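Local atomic coordinates of putative hydrolase (Chloroflexus aurantiacus J-10-fl, PDB entry 3CMN), a protein that is of unproven function but is probably a zinc-dependent peptide hydrolase of the zincin type, crystallised without a bound metal. Residues L17-E21 with F94-E98; D78-W82 with Y157-N162. One frame throughout, in Å; residues are numbered along the deposited sequence.

Contact 1 of 2, residues L17-E21 with F94-E98; sequences LIDWE and FRPIE
Two helix starts meet here near the protein surface: Trp-20, in the first turn of helix 20-31, and Leu-17 and Ile-18 in the loop before it lie against Phe-94, just ahead of helix 95-102, and Glu-98 in its first turn. The carboxylate of Glu-98 takes a different partner on each oxygen. Trp-20 NE1 donates to Glu-98 OE1 over 3.3 Å; the N-H...O angle of 162° makes the bond nearly straight, and the oxygen lies close to the indole plane, although the donor approaches from above the carboxylate plane. Glu-98 OE2 accepts a weak bond from Ile-18 N at 3.4 Å and a second bond from a water that also donates to Ile-18 O. Glutamate suits this place because its side chain, extended beyond CG, carries two acceptors across to donors on the neighbouring loop. Beside these polar bonds, the far edge of the indole presses on the phenyl ring, Trp-20 CH2 lying 3.4 Å from Phe-94 CD1, with the ring planes inclined at 56°. Tryptophan fits because one flat side chain offers both an N-H to Glu-98 and an apolar rim to Phe-94. Ile-18 has CG1 anti to its carbonyl carbon (chi1 -55°), which sends CD1 to within 4.0 Å of Phe-94 CD2, while its CG2 branch covers a face of the indole near the rim. At the outer margin Leu-17 CD2 touches Ile-97 CG2 at 3.9 Å. An alanine in place of Trp-20 lacks the indole, which would probably leave Glu-98 OE1 without its N-H donor and open a gap beside Phe-94. Ile-127 of helix 120-135 packs against Ile-18, Trp-20 and Phe-94. Asp-19 OD1 accepts from Glu-21 N at 2.9 Å and also from Gln-22 N, the hallmark of an aspartate N-cap at the start of a helix.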
ATOM      1  N   LEU A  17      16.567  -1.067 -23.011  1.00 42.97           N
ATOM      2  CA  LEU A  17      15.176  -1.225 -23.534  1.00 43.51           C
ATOM      3  C   LEU A  17      14.330   0.036 -23.320  1.00 43.21           C
ATOM      4  O   LEU A  17      13.489   0.396 -24.157  1.00 42.21           O
ATOM      5  CB  LEU A  17      14.483  -2.402 -22.845  1.00 41.96           C
ATOM      6  CG  LEU A  17      13.046  -2.602 -23.326  1.00 41.64           C
ATOM      7  CD1 LEU A  17      13.077  -3.094 -24.761  1.00 42.30           C
ATOM      8  CD2 LEU A  17      12.325  -3.607 -22.444  1.00 41.25           C
ATOM      9  N   ILE A  18      14.551   0.701 -22.189  1.00 41.77           N
ATOM     10  CA  ILE A  18      13.782   1.890 -21.862  1.00 40.12           C
ATOM     11  C   ILE A  18      14.683   3.066 -21.579  1.00 39.94           C
ATOM     12  O   ILE A  18      15.678   2.938 -20.868  1.00 41.91           O
ATOM     13  CB  ILE A  18      12.911   1.657 -20.616  1.00 39.72           C
ATOM     14  CG1 ILE A  18      12.025   0.433 -20.834  1.00 38.29           C
ATOM     15  CG2 ILE A  18      12.074   2.905 -20.316  1.00 39.07           C
ATOM     16  CD1 ILE A  18      11.355  -0.057 -19.583  1.00 39.90           C
ATOM     17  N   ASP A  19      14.340   4.216 -22.140  1.00 39.02           N
ATOM     18  CA  ASP A  19      15.117   5.418 -21.895  1.00 37.57           C
ATOM     19  C   ASP A  19      14.542   6.064 -20.641  1.00 36.93           C
ATOM     20  O   ASP A  19      13.546   6.795 -20.701  1.00 35.05           O
ATOM     21  CB  ASP A  19      14.996   6.383 -23.068  1.00 38.31           C
ATOM     22  CG  ASP A  19      15.816   7.633 -22.864  1.00 36.73           C
ATOM     23  OD1 ASP A  19      16.083   7.981 -21.699  1.00 37.44           O
ATOM     24  OD2 ASP A  19      16.179   8.271 -23.861  1.00 39.13           O
ATOM     25  N   TRP A  20      15.175   5.784 -19.509  1.00 37.06           N
ATOM     26  CA  TRP A  20      14.710   6.301 -18.235  1.00 37.53           C
ATOM     27  C   TRP A  20      14.856   7.796 -18.010  1.00 37.62           C
ATOM     28  O   TRP A  20      14.253   8.344 -17.096  1.00 38.82           O
ATOM     29  CB  TRP A  20      15.360   5.523 -17.095  1.00 36.71           C
ATOM     30  CG  TRP A  20      14.753   4.174 -16.969  1.00 36.23           C
ATOM     31  CD1 TRP A  20      15.298   2.982 -17.362  1.00 36.11           C
ATOM     32  CD2 TRP A  20      13.431   3.879 -16.507  1.00 35.50           C
ATOM     33  NE1 TRP A  20      14.391   1.966 -17.178  1.00 35.87           N
ATOM     34  CE2 TRP A  20      13.236   2.489 -16.655  1.00 35.34           C
ATOM     35  CE3 TRP A  20      12.389   4.656 -15.986  1.00 34.75           C
ATOM     36  CZ2 TRP A  20      12.041   1.858 -16.302  1.00 34.71           C
ATOM     37  CZ3 TRP A  20      11.200   4.027 -15.635  1.00 34.87           C
ATOM     38  CH2 TRP A  20      11.040   2.642 -15.796  1.00 35.38           C
ATOM     39  N   GLU A  21      15.642   8.469 -18.833  1.00 39.34           N
ATOM     40  CA  GLU A  21      15.773   9.901 -18.656  1.00 40.97           C
ATOM     41  C   GLU A  21      14.667  10.590 -19.433  1.00 39.27           C
ATOM     42  O   GLU A  21      14.290  11.720 -19.139  1.00 40.53           O
ATOM     43  CB  GLU A  21      17.165  10.365 -19.071  1.00 45.57           C
ATOM     44  CG  GLU A  21      18.067  10.503 -17.838  1.00 53.13           C
ATOM     45  CD  GLU A  21      19.549  10.437 -18.149  1.00 56.75           C
ATOM     46  OE1 GLU A  21      20.041  11.268 -18.944  1.00 59.42           O
ATOM     47  OE2 GLU A  21      20.222   9.547 -17.582  1.00 59.63           O
ATOM     48  N   PHE A  94      11.425  -2.880 -13.377  1.00 41.89           N
ATOM     49  CA  PHE A  94      11.544  -3.310 -14.768  1.00 44.37           C
ATOM     50  C   PHE A  94      12.832  -4.079 -15.067  1.00 46.11           C
ATOM     51  O   PHE A  94      13.060  -4.475 -16.205  1.00 45.55           O
ATOM     52  CB  PHE A  94      11.463  -2.107 -15.718  1.00 42.17           C
ATOM     53  CG  PHE A  94      10.131  -1.411 -15.712  1.00 41.62           C
ATOM     54  CD1 PHE A  94       9.862  -0.393 -14.798  1.00 40.64           C
ATOM     55  CD2 PHE A  94       9.155  -1.755 -16.639  1.00 39.75           C
ATOM     56  CE1 PHE A  94       8.641   0.273 -14.812  1.00 39.26           C
ATOM     57  CE2 PHE A  94       7.934  -1.101 -16.663  1.00 37.86           C
ATOM     58  CZ  PHE A  94       7.677  -0.082 -15.748  1.00 39.74           C
ATOM     59  N   ARG A  95      13.675  -4.278 -14.059  1.00 49.01           N
ATOM     60  CA  ARG A  95      14.918  -5.014 -14.268  1.00 52.54           C
ATOM     61  C   ARG A  95      14.704  -6.422 -14.838  1.00 53.54           C
ATOM     62  O   ARG A  95      15.443  -6.855 -15.720  1.00 53.50           O
ATOM     63  CB  ARG A  95      15.727  -5.087 -12.969  1.00 54.69           C
ATOM     64  CG  ARG A  95      16.317  -3.736 -12.560  1.00 58.47           C
ATOM     65  CD  ARG A  95      17.543  -3.873 -11.665  1.00 61.19           C
ATOM     66  NE  ARG A  95      18.174  -2.575 -11.437  1.00 64.41           N
ATOM     67  CZ  ARG A  95      19.428  -2.410 -11.018  1.00 65.66           C
ATOM     68  NH1 ARG A  95      20.204  -3.464 -10.777  1.00 66.28           N
ATOM     69  NH2 ARG A  95      19.914  -1.187 -10.834  1.00 65.00           N
ATOM     70  N   PRO A  96      13.689  -7.153 -14.346  1.00 54.14           N
ATOM     71  CA  PRO A  96      13.452  -8.502 -14.871  1.00 54.05           C
ATOM     72  C   PRO A  96      13.137  -8.500 -16.367  1.00 54.55           C
ATOM     73  O   PRO A  96      13.358  -9.496 -17.059  1.00 55.94           O
ATOM     74  CB  PRO A  96      12.267  -8.995 -14.036  1.00 53.46           C
ATOM     75  CG  PRO A  96      12.466  -8.290 -12.731  1.00 53.65           C
ATOM     76  CD  PRO A  96      12.836  -6.891 -13.172  1.00 53.67           C
ATOM     77  N   ILE A  97      12.610  -7.385 -16.860  1.00 54.10           N
ATOM     78  CA  ILE A  97      12.255  -7.268 -18.269  1.00 52.90           C
ATOM     79  C   ILE A  97      13.414  -6.727 -19.099  1.00 53.06           C
ATOM     80  O   ILE A  97      13.601  -7.126 -20.247  1.00 52.94           O
ATOM     81  CB  ILE A  97      11.021  -6.340 -18.463  1.00 53.09           C
ATOM     82  CG1 ILE A  97       9.779  -6.954 -17.804  1.00 52.70           C
ATOM     83  CG2 ILE A  97      10.767  -6.108 -19.948  1.00 52.65           C
ATOM     84  CD1 ILE A  97       9.397  -8.328 -18.347  1.00 50.59           C
ATOM     85  N   GLU A  98      14.202  -5.829 -18.518  1.00 53.15           N
ATOM     86  CA  GLU A  98      15.315  -5.243 -19.239  1.00 53.55           C
ATOM     87  C   GLU A  98      16.508  -6.173 -19.394  1.00 54.72           C
ATOM     88  O   GLU A  98      17.286  -6.033 -20.343  1.00 53.61           O
ATOM     89  CB  GLU A  98      15.732  -3.936 -18.570  1.00 53.93           C
ATOM     90  CG  GLU A  98      14.788  -2.791 -18.904  1.00 54.32           C
ATOM     91  CD  GLU A  98      15.293  -1.451 -18.430  1.00 53.50           C
ATOM     92  OE1 GLU A  98      15.218  -1.189 -17.217  1.00 53.80           O
ATOM     93  OE2 GLU A  98      15.772  -0.664 -19.273  1.00 54.53           O
TER
HETATM   94  O   HOH W   1      17.938   1.469 -20.190  1.00 43.12           O

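Contact 2 of 2, residues D78-W82 with Y157-N162; sequences DRREW and YFVEPN
A single amide oxygen, Asn-162 OD1, receives two nitrogens of one guanidinium group, a side-on grip by Arg-79 in a buried setting. Arg-79 NE donates to Asn-162 OD1 at 2.9 Å, in the carbonyl plane and on a lone pair, whereas Arg-79 NH2 reaches the same oxygen at 3.3 Å from above that plane. The oxygen lies in the guanidinium plane, which is turned 48° from the amide. Arginine fits because its chain, extended from CG to NE, reaches from helix 79-92 to Asn-162 on helix 160-169. Pro-161 CG packs 3.8 Å from Asp-78 CA, where Asp-78 caps helix 79-92, its OD2 accepting from Arg-80 N. Val-159, at the centre of an inverse gamma turn, sets CG2 3.7 Å from Trp-82 CD1. The indole edge also meets the tyrosine, with Trp-82 CD1 3.5 Å from Tyr-157 CE1; CG of Trp-82 stands anti to the backbone N (chi1 -180°), which carries the ring to both partners. Asn-162 ND2 donates to Val-138 O and Ala-135 O, and Arg-79 NH1 to Ser-31 O. The guanidinium partners Asn-162 OD1 and Ser-31 O are neutral oxygens, whose carbonyl dipoles probably ease its buried charge.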
ATOM      1  N   ASP A  78       6.049  16.905  -2.103  1.00 29.88           N
ATOM      2  CA  ASP A  78       5.222  17.568  -3.104  1.00 31.33           C
ATOM      3  C   ASP A  78       5.360  16.493  -4.192  1.00 30.59           C
ATOM      4  O   ASP A  78       6.022  15.470  -3.963  1.00 29.76           O
ATOM      5  CB  ASP A  78       5.822  18.894  -3.581  1.00 33.51           C
ATOM      6  CG  ASP A  78       7.036  18.701  -4.459  1.00 37.35           C
ATOM      7  OD1 ASP A  78       8.088  18.308  -3.935  1.00 39.73           O
ATOM      8  OD2 ASP A  78       6.938  18.929  -5.686  1.00 45.13           O
ATOM      9  N   ARG A  79       4.768  16.704  -5.362  1.00 29.40           N
ATOM     10  CA  ARG A  79       4.835  15.695  -6.421  1.00 28.02           C
ATOM     11  C   ARG A  79       6.232  15.483  -6.993  1.00 28.15           C
ATOM     12  O   ARG A  79       6.584  14.374  -7.383  1.00 28.87           O
ATOM     13  CB  ARG A  79       3.856  16.048  -7.544  1.00 26.52           C
ATOM     14  CG  ARG A  79       2.407  16.038  -7.084  1.00 25.52           C
ATOM     15  CD  ARG A  79       1.466  16.486  -8.173  1.00 24.41           C
ATOM     16  NE  ARG A  79       0.106  16.607  -7.660  1.00 27.62           N
ATOM     17  CZ  ARG A  79      -0.857  17.291  -8.264  1.00 27.45           C
ATOM     18  NH1 ARG A  79      -0.604  17.918  -9.402  1.00 26.90           N
ATOM     19  NH2 ARG A  79      -2.063  17.351  -7.728  1.00 27.87           N
ATOM     20  N   ARG A  80       7.029  16.544  -7.034  1.00 28.38           N
ATOM     21  CA  ARG A  80       8.378  16.441  -7.560  1.00 28.65           C
ATOM     22  C   ARG A  80       9.244  15.593  -6.630  1.00 28.01           C
ATOM     23  O   ARG A  80      10.002  14.725  -7.080  1.00 28.58           O
ATOM     24  CB  ARG A  80       8.987  17.832  -7.719  1.00 29.98           C
ATOM     25  CG  ARG A  80      10.381  17.814  -8.302  1.00 32.27           C
ATOM     26  CD  ARG A  80      10.936  19.208  -8.460  1.00 34.15           C
ATOM     27  NE  ARG A  80      12.141  19.190  -9.284  1.00 37.46           N
ATOM     28  CZ  ARG A  80      13.362  18.907  -8.841  1.00 38.86           C
ATOM     29  NH1 ARG A  80      13.572  18.620  -7.560  1.00 37.06           N
ATOM     30  NH2 ARG A  80      14.377  18.907  -9.694  1.00 39.36           N
ATOM     31  N   GLU A  81       9.132  15.846  -5.332  1.00 26.93           N
ATOM     32  CA  GLU A  81       9.905  15.082  -4.364  1.00 26.30           C
ATOM     33  C   GLU A  81       9.456  13.629  -4.354  1.00 25.48           C
ATOM     34  O   GLU A  81      10.273  12.724  -4.209  1.00 25.32           O
ATOM     35  CB  GLU A  81       9.780  15.694  -2.973  1.00 26.66           C
ATOM     36  CG  GLU A  81      10.344  17.103  -2.893  1.00 30.64           C
ATOM     37  CD  GLU A  81      10.082  17.757  -1.558  1.00 32.46           C
ATOM     38  OE1 GLU A  81       8.920  17.696  -1.086  1.00 36.36           O
ATOM     39  OE2 GLU A  81      11.028  18.339  -0.983  1.00 33.60           O
ATOM     40  N   TRP A  82       8.161  13.394  -4.522  1.00 23.92           N
ATOM     41  CA  TRP A  82       7.695  12.023  -4.543  1.00 25.03           C
ATOM     42  C   TRP A  82       8.372  11.282  -5.701  1.00 25.80           C
ATOM     43  O   TRP A  82       8.816  10.143  -5.544  1.00 26.32           O
ATOM     44  CB  TRP A  82       6.171  11.955  -4.698  1.00 24.77           C
ATOM     45  CG  TRP A  82       5.669  10.547  -4.721  1.00 23.10           C
ATOM     46  CD1 TRP A  82       5.486   9.723  -3.648  1.00 21.96           C
ATOM     47  CD2 TRP A  82       5.368   9.766  -5.886  1.00 21.84           C
ATOM     48  NE1 TRP A  82       5.092   8.477  -4.074  1.00 23.29           N
ATOM     49  CE2 TRP A  82       5.013   8.473  -5.441  1.00 20.75           C
ATOM     50  CE3 TRP A  82       5.365  10.033  -7.262  1.00 21.84           C
ATOM     51  CZ2 TRP A  82       4.658   7.442  -6.325  1.00 22.01           C
ATOM     52  CZ3 TRP A  82       5.012   9.013  -8.145  1.00 24.58           C
ATOM     53  CH2 TRP A  82       4.663   7.728  -7.668  1.00 21.79           C
ATOM     54  N   TYR A 157       6.427   9.143   4.633  1.00 25.94           N
ATOM     55  CA  TYR A 157       6.256  10.388   3.885  1.00 24.11           C
ATOM     56  C   TYR A 157       4.801  10.543   3.513  1.00 22.42           C
ATOM     57  O   TYR A 157       4.060   9.568   3.436  1.00 20.62           O
ATOM     58  CB  TYR A 157       7.153  10.448   2.628  1.00 25.60           C
ATOM     59  CG  TYR A 157       6.866   9.430   1.530  1.00 28.02           C
ATOM     60  CD1 TYR A 157       5.707   9.514   0.747  1.00 26.72           C
ATOM     61  CD2 TYR A 157       7.779   8.401   1.252  1.00 27.51           C
ATOM     62  CE1 TYR A 157       5.462   8.599  -0.288  1.00 29.33           C
ATOM     63  CE2 TYR A 157       7.544   7.481   0.213  1.00 28.24           C
ATOM     64  CZ  TYR A 157       6.386   7.584  -0.548  1.00 28.89           C
ATOM     65  OH  TYR A 157       6.129   6.664  -1.547  1.00 33.45           O
ATOM     66  N   PHE A 158       4.399  11.785   3.308  1.00 23.48           N
ATOM     67  CA  PHE A 158       3.033  12.111   2.949  1.00 23.00           C
ATOM     68  C   PHE A 158       3.110  13.112   1.813  1.00 23.56           C
ATOM     69  O   PHE A 158       3.855  14.079   1.897  1.00 24.93           O
ATOM     70  CB  PHE A 158       2.307  12.733   4.154  1.00 21.32           C
ATOM     71  CG  PHE A 158       2.354  11.875   5.400  1.00 21.88           C
ATOM     72  CD1 PHE A 158       3.472  11.870   6.222  1.00 21.77           C
ATOM     73  CD2 PHE A 158       1.288  11.034   5.723  1.00 21.62           C
ATOM     74  CE1 PHE A 158       3.534  11.035   7.350  1.00 22.51           C
ATOM     75  CE2 PHE A 158       1.336  10.196   6.843  1.00 19.85           C
ATOM     76  CZ  PHE A 158       2.465  10.197   7.659  1.00 21.20           C
ATOM     77  N   VAL A 159       2.397  12.848   0.737  1.00 24.89           N
ATOM     78  CA  VAL A 159       2.346  13.826  -0.342  1.00 27.03           C
ATOM     79  C   VAL A 159       1.225  14.833  -0.109  1.00 27.22           C
ATOM     80  O   VAL A 159       0.164  14.726  -0.693  1.00 28.10           O
ATOM     81  CB  VAL A 159       2.171  13.145  -1.711  1.00 25.91           C
ATOM     82  CG1 VAL A 159       2.470  14.125  -2.836  1.00 20.00           C
ATOM     83  CG2 VAL A 159       3.062  11.917  -1.813  1.00 20.00           C
ATOM     84  N   GLU A 160       1.437  15.741   0.838  1.00 27.91           N
ATOM     85  CA  GLU A 160       0.452  16.676   1.365  1.00 30.13           C
ATOM     86  C   GLU A 160      -0.356  17.315   0.241  1.00 29.90           C
ATOM     87  O   GLU A 160      -1.570  17.539   0.454  1.00 30.54           O
ATOM     88  CB  GLU A 160       1.132  17.753   2.212  1.00 30.04           C
ATOM     89  CG  GLU A 160       0.407  18.073   3.509  1.00 31.36           C
ATOM     90  CD  GLU A 160      -0.775  19.001   3.304  1.00 20.00           C
ATOM     91  OE1 GLU A 160      -0.672  19.913   2.457  1.00 20.00           O
ATOM     92  OE2 GLU A 160      -1.801  18.816   3.989  1.00 20.00           O
ATOM     93  N   PRO A 161       0.218  17.709  -0.881  1.00 30.66           N
ATOM     94  CA  PRO A 161      -0.576  18.364  -1.926  1.00 29.07           C
ATOM     95  C   PRO A 161      -1.775  17.546  -2.373  1.00 28.96           C
ATOM     96  O   PRO A 161      -2.878  18.076  -2.484  1.00 29.28           O
ATOM     97  CB  PRO A 161       0.438  18.587  -3.048  1.00 31.98           C
ATOM     98  CG  PRO A 161       1.734  18.801  -2.294  1.00 31.84           C
ATOM     99  CD  PRO A 161       1.657  17.724  -1.219  1.00 31.81           C
ATOM    100  N   ASN A 162      -1.561  16.255  -2.625  1.00 27.03           N
ATOM    101  CA  ASN A 162      -2.654  15.388  -3.061  1.00 26.28           C
ATOM    102  C   ASN A 162      -3.594  15.093  -1.896  1.00 25.23           C
ATOM    103  O   ASN A 162      -4.800  14.941  -2.083  1.00 25.39           O
ATOM    104  CB  ASN A 162      -2.113  14.080  -3.653  1.00 25.59           C
ATOM    105  CG  ASN A 162      -1.172  14.315  -4.821  1.00 26.40           C
ATOM    106  OD1 ASN A 162      -1.032  15.445  -5.296  1.00 28.20           O
ATOM    107  ND2 ASN A 162      -0.517  13.250  -5.288  1.00 24.82           N
TER

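In the fold
Helix 79-92 connects the two sites: contact 2 lies at its start, and segment 94-98 of contact 1 follows its end, while 17-21 leads into helix 20-31. The segments alternate along the chain, in the order 17-21, 78-82, 94-98, 157-162, and the centres of the contacts are 25 Å apart, with nearest atoms about 11 Å apart. Contact 1 is peripheral, whereas contact 2 is buried beside the parallel pair of strands 73-76 and 155-158. Helix 120-135 touches both, through Ile-127 at contact 1 and Leu-131, Leu-134 and Ala-135 at contact 2. Tyr-157 of contact 2 lies near, without touching, a presumed zinc-binding HExxH motif, which puts this contact close to the likely active site.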